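Atp-dependent DNA ligase (Psychromonas sp., PDB 4D05) seals breaks in the DNA backbone at the expense of ATP, passing through an enzyme-adenylate intermediate. Local coordinates at residues Ile6-Asn11 and Gly29-Trp34; Ile54-Thr59 and Thr121-Leu126; Asp63-Ile68 and Met96-Pro101. One frame throughout, in Å; residues are numbered along the deposited sequence.

Contact 1: residues Ile6-Asn11 and Gly29-Trp34; sequences IQLATN and GIRAYW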
loop_
_atom_site.group_PDB
_atom_site.type_symbol
_atom_site.label_atom_id
_atom_site.label_comp_id
_atom_site.label_asym_id
_atom_site.label_seq_id
_atom_site.Cartn_x
_atom_site.Cartn_y
_atom_site.Cartn_z
ATOM N N ILE A 6 0.179 10.687 -12.502
ATOM C CA ILE A 6 -0.621 9.716 -11.777
ATOM C C ILE A 6 -1.279 10.189 -10.462
ATOM O O ILE A 6 -0.795 11.101 -9.758
ATOM C CB ILE A 6 0.203 8.455 -11.554
ATOM C CG1 ILE A 6 1.475 8.743 -10.742
ATOM C CG2 ILE A 6 0.548 7.899 -12.872
ATOM C CD1 ILE A 6 2.203 7.512 -10.269
ATOM N N GLN A 7 -2.390 9.537 -10.130
ATOM C CA GLN A 7 -3.132 9.844 -8.902
ATOM C C GLN A 7 -2.553 9.065 -7.799
ATOM O O GLN A 7 -2.224 7.897 -8.027
ATOM C CB GLN A 7 -4.583 9.396 -9.033
ATOM C CG GLN A 7 -5.442 9.707 -7.827
ATOM C CD GLN A 7 -6.916 9.701 -8.257
ATOM O OE1 GLN A 7 -7.560 10.727 -8.414
ATOM N NE2 GLN A 7 -7.406 8.567 -8.488
ATOM N N LEU A 8 -2.436 9.681 -6.618
ATOM C CA LEU A 8 -1.898 9.029 -5.442
ATOM C C LEU A 8 -2.904 8.894 -4.275
ATOM O O LEU A 8 -3.805 9.736 -4.053
ATOM C CB LEU A 8 -0.648 9.750 -4.917
ATOM C CG LEU A 8 0.462 10.136 -5.899
ATOM C CD1 LEU A 8 1.525 10.852 -5.092
ATOM C CD2 LEU A 8 1.068 8.914 -6.663
ATOM N N ALA A 9 -2.729 7.810 -3.522
ATOM C CA ALA A 9 -3.685 7.464 -2.466
ATOM C C ALA A 9 -3.353 8.138 -1.152
ATOM O O ALA A 9 -2.171 8.342 -0.803
ATOM C CB ALA A 9 -3.714 5.981 -2.257
ATOM N N THR A 10 -4.408 8.441 -0.407
ATOM C CA THR A 10 -4.315 8.866 1.001
ATOM C C THR A 10 -4.659 7.721 1.976
ATOM O O THR A 10 -4.902 6.615 1.534
ATOM C CB THR A 10 -5.243 10.042 1.275
ATOM O OG1 THR A 10 -6.582 9.719 0.860
ATOM C CG2 THR A 10 -4.741 11.289 0.517
ATOM N N ASN A 11 -4.643 7.975 3.293
ATOM C CA ASN A 11 -4.976 6.911 4.251
ATOM C C ASN A 11 -6.451 6.789 4.564
ATOM O O ASN A 11 -7.182 7.770 4.532
ATOM C CB ASN A 11 -4.230 7.092 5.559
ATOM C CG ASN A 11 -2.779 6.779 5.425
ATOM O OD1 ASN A 11 -2.373 6.032 4.543
ATOM N ND2 ASN A 11 -1.979 7.341 6.307
ATOM N N GLY A 29 3.060 -4.982 -6.044
ATOM C CA GLY A 29 3.789 -5.128 -7.302
ATOM C C GLY A 29 4.579 -3.893 -7.640
ATOM O O GLY A 29 4.991 -3.133 -6.759
ATOM N N ILE A 30 4.799 -3.691 -8.943
ATOM C CA ILE A 30 5.497 -2.529 -9.432
ATOM C C ILE A 30 4.509 -1.703 -10.238
ATOM O O ILE A 30 3.947 -2.199 -11.219
ATOM C CB ILE A 30 6.682 -2.948 -10.334
ATOM C CG1 ILE A 30 7.775 -3.613 -9.489
ATOM C CG2 ILE A 30 7.269 -1.747 -11.068
ATOM C CD1 ILE A 30 8.450 -2.682 -8.495
ATOM N N ARG A 31 4.291 -0.459 -9.818
ATOM C CA ARG A 31 3.340 0.377 -10.518
ATOM C C ARG A 31 3.829 0.694 -11.921
ATOM O O ARG A 31 5.011 0.945 -12.127
ATOM C CB ARG A 31 3.128 1.679 -9.769
ATOM C CG ARG A 31 1.949 2.453 -10.318
ATOM C CD ARG A 31 1.604 3.668 -9.504
ATOM N NE ARG A 31 0.495 4.373 -10.110
ATOM C CZ ARG A 31 -0.433 5.040 -9.442
ATOM N NH1 ARG A 31 -0.386 5.136 -8.145
ATOM N NH2 ARG A 31 -1.394 5.624 -10.102
ATOM N N ALA A 32 2.916 0.696 -12.885
ATOM C CA ALA A 32 3.247 1.062 -14.259
ATOM C C ALA A 32 2.117 1.905 -14.838
ATOM O O ALA A 32 0.942 1.635 -14.604
ATOM C CB ALA A 32 3.482 -0.174 -15.117
ATOM N N TYR A 33 2.502 2.918 -15.606
ATOM C CA TYR A 33 1.588 3.752 -16.342
ATOM C C TYR A 33 1.756 3.421 -17.815
ATOM O O TYR A 33 2.852 3.521 -18.379
ATOM C CB TYR A 33 1.936 5.211 -16.088
ATOM C CG TYR A 33 1.187 6.206 -16.927
ATOM C CD1 TYR A 33 -0.071 6.583 -16.602
ATOM C CD2 TYR A 33 1.774 6.809 -18.015
ATOM C CE1 TYR A 33 -0.762 7.542 -17.366
ATOM C CE2 TYR A 33 1.109 7.748 -18.773
ATOM C CZ TYR A 33 -0.166 8.087 -18.456
ATOM O OH TYR A 33 -0.863 9.017 -19.195
ATOM N N TRP A 34 0.657 2.995 -18.420
ATOM C CA TRP A 34 0.604 2.756 -19.865
ATOM C C TRP A 34 0.114 3.991 -20.553
ATOM O O TRP A 34 -1.000 4.454 -20.328
ATOM C CB TRP A 34 -0.321 1.587 -20.161
ATOM C CG TRP A 34 -0.654 1.351 -21.599
ATOM C CD1 TRP A 34 -1.820 1.666 -22.210
ATOM C CD2 TRP A 34 0.165 0.725 -22.598
ATOM N NE1 TRP A 34 -1.796 1.278 -23.525
ATOM C CE2 TRP A 34 -0.588 0.692 -23.792
ATOM C CE3 TRP A 34 1.445 0.182 -22.600
ATOM C CZ2 TRP A 34 -0.091 0.154 -24.968
ATOM C CZ3 TRP A 34 1.930 -0.359 -23.761
ATOM C CH2 TRP A 34 1.168 -0.368 -24.932
#
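Arg31 reaches across to the chain at Ile6-Asn11 and grips the backbone carbonyl of Gln7, tying together two sheets of the nucleotide-binding (adenylation) domain of this ligase. NH2 donates to Gln7 O at 3.2 Å, with an N-H...O angle of 138°. The donor lies in the plane of that carbonyl, although the oxygen sits somewhat out of the guanidinium plane. NH1 of Arg31 adds a weak second bond to the same Gln7 O at 3.3 Å, so one acceptor meets both amino groups at the guanidinium edge.

Ile6 takes a face of the guanidinium. Its CD1 stands 3.6 Å above the plane toward the rim, beside NE. The isoleucine holds CG1 between its own N and carbonyl carbon (chi1 60°), which carries the long branch over the arginine and turns CG2 to Tyr33. There CG2 meets CD1 of the tyrosine ring obliquely at 4.0 Å. Arg31 spans the gap because its chain runs extended from CG to NE, a long arm extending from strand 30-34.

Further out, Arg31 NH2 points at the Asp63 carboxylate on the adjoining strand 62-67, a salt bridge whose modelled geometry is doubtful, and the arginine side chain also touches the bound AMP, about 3 Å away at the nearest atoms. The Gln7 carbonyl and the Ile6 cover thus steady the guanidinium beside the nucleotide. Strand 8-11 is held in its own sheet by backbone bonds from Leu8 and Thr10 to neighbouring strands. Gln7 sends its amide away from Arg31, where OE1 is hydrogen-bonded to Gln165 N.

Contact 2: residues Ile54-Thr59 and Thr121-Leu126; sequences IASFPT and TNSPYL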
loop_
_atom_site.group_PDB
_atom_site.type_symbol
_atom_site.label_atom_id
_atom_site.label_comp_id
_atom_site.label_asym_id
_atom_site.label_seq_id
_atom_site.Cartn_x
_atom_site.Cartn_y
_atom_site.Cartn_z
ATOM N N ILE A 54 2.942 -6.391 -24.696
ATOM C CA ILE A 54 2.084 -5.212 -24.831
ATOM C C ILE A 54 1.321 -5.162 -26.163
ATOM O O ILE A 54 0.484 -4.291 -26.358
ATOM C CB ILE A 54 2.892 -3.925 -24.710
ATOM C CG1 ILE A 54 3.903 -3.832 -25.865
ATOM C CG2 ILE A 54 3.564 -3.808 -23.301
ATOM C CD1 ILE A 54 4.615 -2.464 -25.966
ATOM N N ALA A 55 1.617 -6.082 -27.079
ATOM C CA ALA A 55 1.107 -5.986 -28.446
ATOM C C ALA A 55 -0.410 -5.830 -28.582
ATOM O O ALA A 55 -0.884 -5.126 -29.484
ATOM C CB ALA A 55 1.558 -7.182 -29.253
ATOM N N SER A 56 -1.156 -6.500 -27.705
ATOM C CA SER A 56 -2.605 -6.490 -27.785
ATOM C C SER A 56 -3.258 -5.288 -27.095
ATOM O O SER A 56 -4.455 -5.064 -27.226
ATOM C CB SER A 56 -3.133 -7.755 -27.119
ATOM O OG SER A 56 -2.867 -7.658 -25.712
ATOM N N PHE A 57 -2.488 -4.557 -26.301
ATOM C CA PHE A 57 -3.058 -3.535 -25.424
ATOM C C PHE A 57 -3.749 -2.445 -26.241
ATOM O O PHE A 57 -3.275 -2.065 -27.323
ATOM C CB PHE A 57 -1.974 -2.858 -24.558
ATOM C CG PHE A 57 -1.413 -3.717 -23.438
ATOM C CD1 PHE A 57 -1.708 -5.077 -23.318
ATOM C CD2 PHE A 57 -0.590 -3.128 -22.509
ATOM C CE1 PHE A 57 -1.151 -5.829 -22.277
ATOM C CE2 PHE A 57 -0.018 -3.839 -21.480
ATOM C CZ PHE A 57 -0.302 -5.210 -21.344
ATOM N N PRO A 58 -4.858 -1.925 -25.733
ATOM C CA PRO A 58 -5.525 -0.775 -26.352
ATOM C C PRO A 58 -4.696 0.498 -26.140
ATOM O O PRO A 58 -3.788 0.492 -25.321
ATOM C CB PRO A 58 -6.840 -0.688 -25.585
ATOM C CG PRO A 58 -6.503 -1.207 -24.236
ATOM C CD PRO A 58 -5.515 -2.330 -24.482
ATOM N N THR A 59 -4.974 1.551 -26.894
ATOM C CA THR A 59 -4.181 2.759 -26.791
ATOM C C THR A 59 -4.703 3.689 -25.691
ATOM O O THR A 59 -4.094 4.716 -25.386
ATOM C CB THR A 59 -4.001 3.479 -28.138
ATOM O OG1 THR A 59 -5.259 3.612 -28.777
ATOM C CG2 THR A 59 -3.081 2.661 -29.060
ATOM N N THR A 121 -9.511 -7.120 -25.221
ATOM C CA THR A 121 -8.111 -7.412 -25.448
ATOM C C THR A 121 -7.860 -8.931 -25.345
ATOM O O THR A 121 -7.098 -9.485 -26.137
ATOM C CB THR A 121 -7.238 -6.634 -24.421
ATOM O OG1 THR A 121 -7.435 -5.227 -24.602
ATOM C CG2 THR A 121 -5.782 -6.957 -24.582
ATOM N N ASN A 122 -8.500 -9.582 -24.371
ATOM C CA ASN A 122 -8.443 -11.039 -24.202
ATOM C C ASN A 122 -7.028 -11.566 -24.164
ATOM O O ASN A 122 -6.684 -12.541 -24.836
ATOM C CB ASN A 122 -9.237 -11.746 -25.315
ATOM C CG ASN A 122 -9.568 -13.193 -24.970
ATOM O OD1 ASN A 122 -9.772 -13.539 -23.816
ATOM N ND2 ASN A 122 -9.608 -14.036 -25.973
ATOM N N SER A 123 -6.191 -10.919 -23.366
ATOM C CA SER A 123 -4.795 -11.323 -23.244
ATOM C C SER A 123 -4.479 -11.794 -21.834
ATOM O O SER A 123 -4.973 -11.204 -20.867
ATOM C CB SER A 123 -3.902 -10.142 -23.573
ATOM O OG SER A 123 -2.568 -10.403 -23.261
ATOM N N PRO A 124 -3.642 -12.839 -21.704
ATOM C CA PRO A 124 -3.200 -13.209 -20.362
ATOM C C PRO A 124 -2.459 -12.083 -19.649
ATOM O O PRO A 124 -2.414 -12.074 -18.409
ATOM C CB PRO A 124 -2.251 -14.392 -20.623
ATOM C CG PRO A 124 -1.724 -14.144 -21.998
ATOM C CD PRO A 124 -2.922 -13.607 -22.738
ATOM N N TYR A 125 -1.903 -11.135 -20.399
ATOM C CA TYR A 125 -1.005 -10.136 -19.816
ATOM C C TYR A 125 -1.746 -8.894 -19.311
ATOM O O TYR A 125 -1.143 -8.041 -18.671
ATOM C CB TYR A 125 0.051 -9.720 -20.839
ATOM C CG TYR A 125 0.697 -10.868 -21.542
ATOM C CD1 TYR A 125 1.325 -11.884 -20.832
ATOM C CD2 TYR A 125 0.672 -10.948 -22.932
ATOM C CE1 TYR A 125 1.907 -12.967 -21.497
ATOM C CE2 TYR A 125 1.238 -12.010 -23.596
ATOM C CZ TYR A 125 1.856 -13.019 -22.877
ATOM O OH TYR A 125 2.417 -14.087 -23.530
ATOM N N LEU A 126 -3.053 -8.808 -19.575
ATOM C CA LEU A 126 -3.840 -7.623 -19.183
ATOM C C LEU A 126 -5.096 -8.071 -18.469
ATOM O O LEU A 126 -5.937 -8.802 -19.029
ATOM C CB LEU A 126 -4.223 -6.749 -20.389
ATOM C CG LEU A 126 -5.003 -5.466 -20.087
ATOM C CD1 LEU A 126 -4.106 -4.455 -19.375
ATOM C CD2 LEU A 126 -5.569 -4.835 -21.353
#
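Phe57 and Leu126 make the apolar centre of this contact, crossing obliquely, with CE1 of the ring 3.7 Å from Leu126 CB. Leu126 CD1 sits over one ring face toward the rim, while Ile54 CA stands over the centre of the opposite face, 3.9 Å above it. CE1 also meets Tyr125 CB, at 4.3 Å, and CZ at the ring tip lies 4.0 Å from Tyr125 O. Pro58 extends the patch, its CD 4.0 Å from Leu126 CD2.

Two type I turns, Ile54-Phe57 and Ser123-Leu126, face each other here, joining the loop before strand 62-67 to the link between helix 107-121 and strand 126-128.

No hydrogen bond crosses; Ser123 OG and Thr121 OG1 bond within their own part of the chain. Ser123 OG accepts from Tyr125 N at 3.0 Å, an ST turn. Thr121 holds OG1 anti to its carbonyl carbon (chi1 -62°), where it bonds back to Leu117 O, and this swings CG2 to 3.5 Å from the backbone Ser56 O. Pro58 CD approaches Thr121 OG1 to 3.5 Å, the side chains crossing at about a right angle. With an alanine here, Leu117 O would probably lose that hydroxyl and Ser56 the methyl beside it.

Contact 3: residues Asp63-Ile68 and Met96-Pro101; sequences DGELWI and MIFDLP. With AMP (adenosine monophosphate), chain H.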
loop_
_atom_site.group_PDB
_atom_site.type_symbol
_atom_site.label_atom_id
_atom_site.label_comp_id
_atom_site.label_asym_id
_atom_site.label_seq_id
_atom_site.Cartn_x
_atom_site.Cartn_y
_atom_site.Cartn_z
ATOM N N ASP A 63 -3.542 2.824 -15.764
ATOM C CA ASP A 63 -2.730 2.741 -14.553
ATOM C C ASP A 63 -2.913 1.364 -13.946
ATOM O O ASP A 63 -4.021 0.933 -13.800
ATOM C CB ASP A 63 -3.236 3.749 -13.548
ATOM C CG ASP A 63 -2.268 4.823 -13.271
ATOM O OD1 ASP A 63 -1.944 5.591 -14.190
ATOM O OD2 ASP A 63 -1.853 4.936 -12.105
ATOM N N GLY A 64 -1.823 0.677 -13.596
ATOM C CA GLY A 64 -1.930 -0.651 -13.032
ATOM C C GLY A 64 -0.690 -1.071 -12.282
ATOM O O GLY A 64 0.259 -0.287 -12.100
ATOM N N GLU A 65 -0.737 -2.309 -11.827
ATOM C CA GLU A 65 0.395 -2.902 -11.103
ATOM C C GLU A 65 0.926 -4.075 -11.933
ATOM O O GLU A 65 0.140 -4.958 -12.308
ATOM C CB GLU A 65 -0.071 -3.488 -9.765
ATOM C CG GLU A 65 -0.283 -2.500 -8.668
ATOM C CD GLU A 65 0.964 -1.834 -8.103
ATOM O OE1 GLU A 65 1.990 -2.495 -7.771
ATOM O OE2 GLU A 65 0.851 -0.637 -7.841
ATOM N N LEU A 66 2.227 -4.101 -12.214
ATOM C CA LEU A 66 2.843 -5.313 -12.748
ATOM C C LEU A 66 2.934 -6.262 -11.556
ATOM O O LEU A 66 3.526 -5.919 -10.516
ATOM C CB LEU A 66 4.214 -5.011 -13.334
ATOM C CG LEU A 66 4.212 -4.002 -14.485
ATOM C CD1 LEU A 66 5.619 -3.596 -14.860
ATOM C CD2 LEU A 66 3.503 -4.572 -15.704
ATOM N N TRP A 67 2.366 -7.452 -11.700
ATOM C CA TRP A 67 2.209 -8.344 -10.563
ATOM C C TRP A 67 2.054 -9.773 -11.039
ATOM O O TRP A 67 1.483 -10.047 -12.107
ATOM C CB TRP A 67 0.960 -7.898 -9.823
ATOM C CG TRP A 67 0.537 -8.612 -8.559
ATOM C CD1 TRP A 67 0.976 -8.373 -7.273
ATOM C CD2 TRP A 67 -0.517 -9.584 -8.445
ATOM N NE1 TRP A 67 0.247 -9.160 -6.375
ATOM C CE2 TRP A 67 -0.680 -9.882 -7.076
ATOM C CE3 TRP A 67 -1.353 -10.198 -9.366
ATOM C CZ2 TRP A 67 -1.625 -10.811 -6.627
ATOM C CZ3 TRP A 67 -2.292 -11.113 -8.909
ATOM C CH2 TRP A 67 -2.423 -11.392 -7.554
ATOM N N ILE A 68 2.610 -10.689 -10.257
ATOM C CA ILE A 68 2.532 -12.106 -10.569
ATOM C C ILE A 68 1.537 -12.819 -9.689
ATOM O O ILE A 68 0.634 -13.511 -10.183
ATOM C CB ILE A 68 3.908 -12.762 -10.439
ATOM C CG1 ILE A 68 4.858 -12.169 -11.490
ATOM C CG2 ILE A 68 3.833 -14.283 -10.606
ATOM C CD1 ILE A 68 6.314 -12.519 -11.296
HETATM N N MSE A 96 -2.098 -5.488 -14.050
HETATM C CA MSE A 96 -3.352 -5.492 -13.321
HETATM C C MSE A 96 -3.833 -4.072 -13.185
HETATM O O MSE A 96 -3.288 -3.294 -12.398
HETATM C CB MSE A 96 -3.125 -6.080 -11.899
HETATM C CG MSE A 96 -2.518 -7.479 -11.866
HETATM SE SE MSE A 96 -3.608 -8.932 -12.487
HETATM C CE MSE A 96 -5.037 -8.775 -11.167
ATOM N N ILE A 97 -4.854 -3.710 -13.963
ATOM C CA ILE A 97 -5.226 -2.306 -14.045
ATOM C C ILE A 97 -6.225 -1.878 -13.002
ATOM O O ILE A 97 -7.121 -2.647 -12.624
ATOM C CB ILE A 97 -5.659 -1.931 -15.464
ATOM C CG1 ILE A 97 -6.962 -2.624 -15.868
ATOM C CG2 ILE A 97 -4.498 -2.261 -16.428
ATOM C CD1 ILE A 97 -7.546 -2.108 -17.204
ATOM N N PHE A 98 -6.082 -0.623 -12.588
ATOM C CA PHE A 98 -6.966 -0.054 -11.602
ATOM C C PHE A 98 -7.450 1.368 -11.959
ATOM O O PHE A 98 -8.288 1.899 -11.251
ATOM C CB PHE A 98 -6.328 -0.112 -10.182
ATOM C CG PHE A 98 -4.981 0.555 -10.072
ATOM C CD1 PHE A 98 -4.874 1.914 -10.099
ATOM C CD2 PHE A 98 -3.828 -0.178 -9.896
ATOM C CE1 PHE A 98 -3.635 2.542 -9.983
ATOM C CE2 PHE A 98 -2.591 0.466 -9.765
ATOM C CZ PHE A 98 -2.520 1.821 -9.805
ATOM N N ASP A 99 -6.950 1.985 -13.031
ATOM C CA ASP A 99 -7.537 3.243 -13.450
ATOM C C ASP A 99 -7.173 3.600 -14.888
ATOM O O ASP A 99 -6.373 2.921 -15.539
ATOM C CB ASP A 99 -7.168 4.369 -12.469
ATOM C CG ASP A 99 -8.302 5.370 -12.259
ATOM O OD1 ASP A 99 -9.181 5.466 -13.137
ATOM O OD2 ASP A 99 -8.286 6.101 -11.243
ATOM N N LEU A 100 -7.825 4.649 -15.365
ATOM C CA LEU A 100 -7.697 5.205 -16.727
ATOM C C LEU A 100 -7.355 6.699 -16.554
ATOM O O LEU A 100 -8.234 7.553 -16.404
ATOM C CB LEU A 100 -9.013 5.050 -17.520
ATOM C CG LEU A 100 -9.517 3.633 -17.719
ATOM C CD1 LEU A 100 -10.803 3.575 -18.522
ATOM C CD2 LEU A 100 -8.493 2.772 -18.424
ATOM N N PRO A 101 -6.066 7.023 -16.489
ATOM C CA PRO A 101 -5.677 8.361 -16.008
ATOM C C PRO A 101 -5.977 9.521 -16.936
ATOM O O PRO A 101 -5.826 10.661 -16.491
ATOM C CB PRO A 101 -4.154 8.256 -15.817
ATOM C CG PRO A 101 -3.857 6.851 -15.918
ATOM C CD PRO A 101 -4.915 6.134 -16.659
HETATM P P AMP H . 1.065 0.649 -0.503
HETATM O O1P AMP H . 1.131 1.624 0.638
HETATM O O2P AMP H . 2.253 -0.131 -1.036
HETATM O "O5'" AMP H . 0.285 1.381 -1.675
HETATM C "C5'" AMP H . -0.001 0.554 -2.780
HETATM C "C4'" AMP H . 0.376 1.334 -4.002
HETATM O "O4'" AMP H . 0.079 0.612 -5.178
HETATM C "C3'" AMP H . -0.438 2.584 -3.996
HETATM O "O3'" AMP H . 0.494 3.616 -4.356
HETATM C "C2'" AMP H . -1.472 2.362 -5.061
HETATM O "O2'" AMP H . -1.501 3.667 -5.644
HETATM C "C1'" AMP H . -1.001 1.149 -5.918
HETATM N N9 AMP H . -2.014 0.038 -5.906
HETATM C C8 AMP H . -1.872 -1.292 -5.643
HETATM N N7 AMP H . -3.048 -1.967 -5.695
HETATM C C5 AMP H . -3.961 -1.039 -6.062
HETATM C C6 AMP H . -5.414 -1.040 -6.255
HETATM N N6 AMP H . -6.100 -2.185 -6.127
HETATM N N1 AMP H . -5.969 0.125 -6.607
HETATM C C2 AMP H . -5.296 1.281 -6.688
HETATM N N3 AMP H . -3.989 1.372 -6.511
HETATM C C4 AMP H . -3.287 0.258 -6.194
#
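Phe98 lies between the adenine of AMP and the backbone of Asp63 and Gly64, a closely packed part of this antiparallel strand pair. AMP N3 sits 3.4 Å above the centre of the ring, with the base nearly parallel to it; Asp63 O and Gly64 N cover the other face. The ring gets there because CG is folded between the backbone N and carbonyl carbon (chi1 56°), laying it back across the partner strand.

The backbone is tied closely as well. Asp63 O takes two donors, Phe98 N at 2.9 Å and Asp99 N at 3.2 Å, which is a classic beta bulge and shifts the register by one. Beyond it Asp63 N bonds to Asp99 O almost straight, at 178°. Gly64 passes so near Met96 O, 3.0 Å from its CA, that a CB would clash there.

Glu65 borders the same pocket. Its CG touches the Phe98 edge in the ring plane, and the bend at chi2 (-69°) curls the carboxylate beside the ribose, with OE2 3.0 Å from AMP O4'.

Toward Trp67 the side chains slacken and are partly exposed, although the backbones of Glu65 and Met96 still bond both ways, Glu65 N to Met96 O at 2.8 Å. Met96, present as selenomethionine, leans on the indole obliquely, CG 3.9 Å from Trp67 CE3, and its SE lies 5.2 Å from the centroid of the six-membered ring, a Met-aromatic contact.

Within the sheet, strand 62-67 runs between 30-34 and 94-99, and 94-99 is flanked on its other side by 126-128. Glu65, on the face it shares with Asp63, and the ring of Phe98 border the nucleotide, whereas Ile97 and Leu100 pack on helix 107-121.

How the contacts relate
Contacts 1 and 3 share the AMP site, their centres 8 Å apart: strands 30-34 and 62-67 are neighbours in one sheet, with Ile30 O and Leu66 N 2.8 Å apart, a probable hydrogen bond, and the Arg31-Asp63 salt bridge joins the two, although its modelled length is too short to trust. Contact 2 lies well off, the Leu126 side chain about 14 Å from AMP, beside the sheet where strand 126-128 begins. It meets contact 1 through Trp34 NE1 and Pro58 O, 2.8 Å apart, and contact 3 through Leu126 CD1 against Ile97 CG2, at 3.7 Å. Along the chain, contact 3 is nested inside the loop that contact 2 closes, while contact 1 precedes both.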